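Antifreeze protein (Uncultured bacterium, PDB 6EIO) probably binds to the surface of ice crystals, through two of its faces, and so restrains their growth in the cold. Local coordinates at residues Thr16-Gln25 with Leu115-Lys123. Residues are numbered along the deposited sequence; the frame is centred on the assembly and turned at random. Where two conformers were deposited one is given.
Sequences TVIPLQTTVQ and LTLTPGLYK
Gln-21 and Leu-121 meet at one end of a right-handed beta-solenoid, the fold of the ice-binding-like family, and they illustrate how an irregular N-terminal chain can be tied to a coil edge by one side-chain amide. Two of the bonds made by this amide go to the backbone of a single residue. Leu-121 N donates to Gln-21 OE1 over 2.9 Å and almost straight (176°), while Gln-21 NE2 returns a more bent bond of 3.0 Å to Leu-121 O, approaching from above the carbonyl plane. Gln-21 can span the distance because its chain runs extended beyond CG (chi2 178°), and Gly-120, lacking a CB, lets OE1 come within 3.4 Å of its CA. Replacing Gln-21 with alanine is likely to leave Leu-121 N and O without these partners and to rob the Tyr-122 ring of the amide over one face. There NE2 sits 3.9 Å above the ring plane, offset toward the rim, whereas Ile-18 CG2 approaches at the ring's edge. Farther along, Ile-18 CD1 reaches Leu-117 CD2, and the side chains of Thr-16 and Leu-115 cross at about a right angle, with Thr-16 CG2 against the Leu-115 methyls. Leu-20 CD1 instead lies against Thr-118.

Three waters fill in around these groups. One accepts from Gln-21 NE2 and donates to both Pro-19 O and Tyr-122 OH; the two others bridge the Gln-21 backbone to Pro-119 O. Beyond the pair of segments, Asp-104 holds Thr-22 N and Thr-23 OG1, and Arg-100 takes Gln-25 OE1, while backbone bonds from Leu-117 and Gly-120 continue into the next coil. The turn between strands 116-117 and 120-124 is itself braced from within, as Tyr-122 OH donates to Thr-118 O at 2.6 Å.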
loop_
_atom_site.group_PDB
_atom_site.type_symbol
_atom_site.label_atom_id
_atom_site.label_comp_id
_atom_site.label_asym_id
_atom_site.label_seq_id
_atom_site.Cartn_x
_atom_site.Cartn_y
_atom_site.Cartn_z
ATOM N N THR A 16 22.883 -8.124 -5.729
ATOM C CA THR A 16 21.604 -7.827 -6.369
ATOM C C THR A 16 21.643 -6.480 -7.071
ATOM O O THR A 16 21.671 -5.432 -6.423
ATOM C CB THR A 16 20.465 -7.797 -5.342
ATOM O OG1 THR A 16 20.439 -9.035 -4.623
ATOM C CG2 THR A 16 19.120 -7.576 -6.030
ATOM N N VAL A 17 21.622 -6.510 -8.399
ATOM C CA VAL A 17 21.806 -5.314 -9.209
ATOM C C VAL A 17 20.531 -5.048 -10.012
ATOM O O VAL A 17 20.115 -5.880 -10.824
ATOM C CB VAL A 17 23.031 -5.430 -10.126
ATOM C CG1 VAL A 17 23.194 -4.180 -10.918
ATOM C CG2 VAL A 17 24.302 -5.717 -9.310
ATOM N N ILE A 18 19.948 -3.873 -9.815
ATOM C CA ILE A 18 18.656 -3.492 -10.398
ATOM C C ILE A 18 18.898 -2.699 -11.683
ATOM O O ILE A 18 19.457 -1.592 -11.607
ATOM C CB ILE A 18 17.855 -2.634 -9.396
ATOM C CG1 ILE A 18 17.632 -3.378 -8.072
ATOM C CG2 ILE A 18 16.537 -2.159 -9.999
ATOM C CD1 ILE A 18 16.747 -4.590 -8.191
ATOM N N PRO A 19 18.489 -3.191 -12.869
ATOM C CA PRO A 19 18.687 -2.407 -14.095
ATOM C C PRO A 19 17.669 -1.275 -14.166
ATOM O O PRO A 19 16.721 -1.200 -13.382
ATOM C CB PRO A 19 18.481 -3.421 -15.223
ATOM C CG PRO A 19 17.491 -4.367 -14.661
ATOM C CD PRO A 19 17.813 -4.470 -13.166
ATOM N N LEU A 20 17.890 -0.373 -15.122
ATOM C CA LEU A 20 17.026 0.779 -15.328
ATOM C C LEU A 20 16.069 0.495 -16.481
ATOM O O LEU A 20 16.492 0.291 -17.623
ATOM C CB LEU A 20 17.853 2.028 -15.598
ATOM C CG LEU A 20 17.054 3.322 -15.683
ATOM C CD1 LEU A 20 16.165 3.548 -14.452
ATOM C CD2 LEU A 20 18.029 4.477 -15.856
ATOM N N GLN A 21 14.778 0.482 -16.173
ATOM C CA GLN A 21 13.743 0.178 -17.144
ATOM C C GLN A 21 13.452 1.371 -18.047
ATOM O O GLN A 21 13.604 2.531 -17.664
ATOM C CB GLN A 21 12.462 -0.251 -16.415
ATOM C CG GLN A 21 12.663 -1.537 -15.633
ATOM C CD GLN A 21 11.430 -1.958 -14.862
ATOM O OE1 GLN A 21 10.321 -1.922 -15.389
ATOM N NE2 GLN A 21 11.626 -2.393 -13.627
ATOM N N THR A 22 13.006 1.058 -19.270
ATOM C CA THR A 22 12.538 2.092 -20.179
ATOM C C THR A 22 11.025 2.163 -20.270
ATOM O O THR A 22 10.492 3.251 -20.497
ATOM C CB THR A 22 13.090 1.895 -21.596
ATOM O OG1 THR A 22 12.722 0.595 -22.076
ATOM C CG2 THR A 22 14.594 2.085 -21.625
ATOM N N THR A 23 10.309 1.058 -20.085
ATOM C CA THR A 23 8.856 1.124 -20.179
ATOM C C THR A 23 8.313 2.028 -19.079
ATOM O O THR A 23 8.667 1.879 -17.907
ATOM C CB THR A 23 8.256 -0.271 -20.045
ATOM O OG1 THR A 23 8.764 -1.089 -21.098
ATOM C CG2 THR A 23 6.739 -0.225 -20.107
ATOM N N VAL A 24 7.441 2.948 -19.459
ATOM C CA VAL A 24 6.821 3.886 -18.538
ATOM C C VAL A 24 5.497 3.276 -18.077
ATOM O O VAL A 24 4.580 3.116 -18.876
ATOM C CB VAL A 24 6.604 5.240 -19.226
ATOM C CG1 VAL A 24 5.854 6.215 -18.328
ATOM C CG2 VAL A 24 7.924 5.833 -19.669
ATOM N N GLN A 25 5.391 2.937 -16.793
ATOM C CA GLN A 25 4.124 2.480 -16.256
ATOM C C GLN A 25 3.170 3.655 -16.117
ATOM O O GLN A 25 3.562 4.739 -15.671
ATOM C CB GLN A 25 4.316 1.860 -14.869
ATOM C CG GLN A 25 5.014 0.523 -14.910
ATOM C CD GLN A 25 4.279 -0.473 -15.766
ATOM O OE1 GLN A 25 3.082 -0.675 -15.605
ATOM N NE2 GLN A 25 4.988 -1.085 -16.707
ATOM N N LEU A 115 18.061 -1.835 -0.923
ATOM C CA LEU A 115 17.986 -1.653 -2.361
ATOM C C LEU A 115 17.330 -0.329 -2.716
ATOM O O LEU A 115 16.464 0.174 -2.012
ATOM C CB LEU A 115 17.183 -2.760 -3.022
ATOM C CG LEU A 115 17.812 -4.130 -3.016
ATOM C CD1 LEU A 115 16.871 -5.066 -3.749
ATOM C CD2 LEU A 115 19.190 -4.136 -3.658
ATOM N N THR A 116 17.754 0.205 -3.847
ATOM C CA THR A 116 17.082 1.286 -4.536
ATOM C C THR A 116 16.336 0.729 -5.734
ATOM O O THR A 116 16.892 0.005 -6.555
ATOM C CB THR A 116 18.059 2.344 -4.999
ATOM O OG1 THR A 116 18.433 3.104 -3.862
ATOM C CG2 THR A 116 17.398 3.259 -6.022
ATOM N N LEU A 117 15.076 1.064 -5.815
ATOM C CA LEU A 117 14.218 0.707 -6.935
ATOM C C LEU A 117 13.944 1.964 -7.747
ATOM O O LEU A 117 13.397 2.943 -7.233
ATOM C CB LEU A 117 12.917 0.078 -6.444
ATOM C CG LEU A 117 13.074 -1.165 -5.577
ATOM C CD1 LEU A 117 11.713 -1.730 -5.211
ATOM C CD2 LEU A 117 13.931 -2.214 -6.277
ATOM N N THR A 118 14.317 1.923 -9.017
ATOM C CA THR A 118 14.028 2.967 -9.980
ATOM C C THR A 118 12.681 2.683 -10.654
ATOM O O THR A 118 12.053 1.645 -10.424
ATOM C CB THR A 118 15.210 3.062 -10.961
ATOM O OG1 THR A 118 15.556 1.748 -11.417
ATOM C CG2 THR A 118 16.440 3.656 -10.271
ATOM N N PRO A 119 12.159 3.628 -11.451
ATOM C CA PRO A 119 10.769 3.496 -11.916
ATOM C C PRO A 119 10.555 2.270 -12.785
ATOM O O PRO A 119 11.435 1.848 -13.540
ATOM C CB PRO A 119 10.537 4.786 -12.701
ATOM C CG PRO A 119 11.465 5.778 -12.030
ATOM C CD PRO A 119 12.704 4.963 -11.766
ATOM N N GLY A 120 9.344 1.731 -12.713
ATOM C CA GLY A 120 8.946 0.642 -13.590
ATOM C C GLY A 120 8.157 -0.419 -12.863
ATOM O O GLY A 120 7.432 -0.127 -11.898
ATOM N N LEU A 121 8.271 -1.644 -13.374
ATOM C CA LEU A 121 7.459 -2.789 -12.993
ATOM C C LEU A 121 8.373 -3.862 -12.415
ATOM O O LEU A 121 9.389 -4.226 -13.038
ATOM C CB LEU A 121 6.744 -3.329 -14.236
ATOM C CG LEU A 121 5.809 -4.522 -14.014
ATOM C CD1 LEU A 121 4.689 -4.204 -13.045
ATOM C CD2 LEU A 121 5.250 -4.978 -15.352
ATOM N N TYR A 122 7.987 -4.379 -11.252
ATOM C CA TYR A 122 8.736 -5.389 -10.524
ATOM C C TYR A 122 7.814 -6.548 -10.204
ATOM O O TYR A 122 6.640 -6.333 -9.870
ATOM C CB TYR A 122 9.266 -4.815 -9.214
ATOM C CG TYR A 122 10.273 -3.711 -9.425
ATOM C CD1 TYR A 122 9.881 -2.375 -9.562
ATOM C CD2 TYR A 122 11.623 -4.006 -9.530
ATOM C CE1 TYR A 122 10.807 -1.370 -9.771
ATOM C CE2 TYR A 122 12.561 -3.016 -9.737
ATOM C CZ TYR A 122 12.153 -1.693 -9.845
ATOM O OH TYR A 122 13.120 -0.743 -10.034
ATOM N N LYS A 123 8.358 -7.762 -10.257
ATOM C CA LYS A 123 7.586 -8.958 -9.954
ATOM C C LYS A 123 8.356 -9.868 -9.006
ATOM O O LYS A 123 9.488 -10.277 -9.297
ATOM C CB LYS A 123 7.253 -9.729 -11.227
ATOM C CG LYS A 123 6.466 -10.992 -10.984
ATOM C CD LYS A 123 6.093 -11.668 -12.289
ATOM C CE LYS A 123 5.066 -12.767 -12.068
ATOM N NZ LYS A 123 3.812 -12.247 -11.433
HETATM O O HOH W 1 14.220 -1.612 -12.447
HETATM O O HOH W 2 13.940 0.928 -13.412
HETATM O O HOH W 3 12.554 3.704 -15.387
#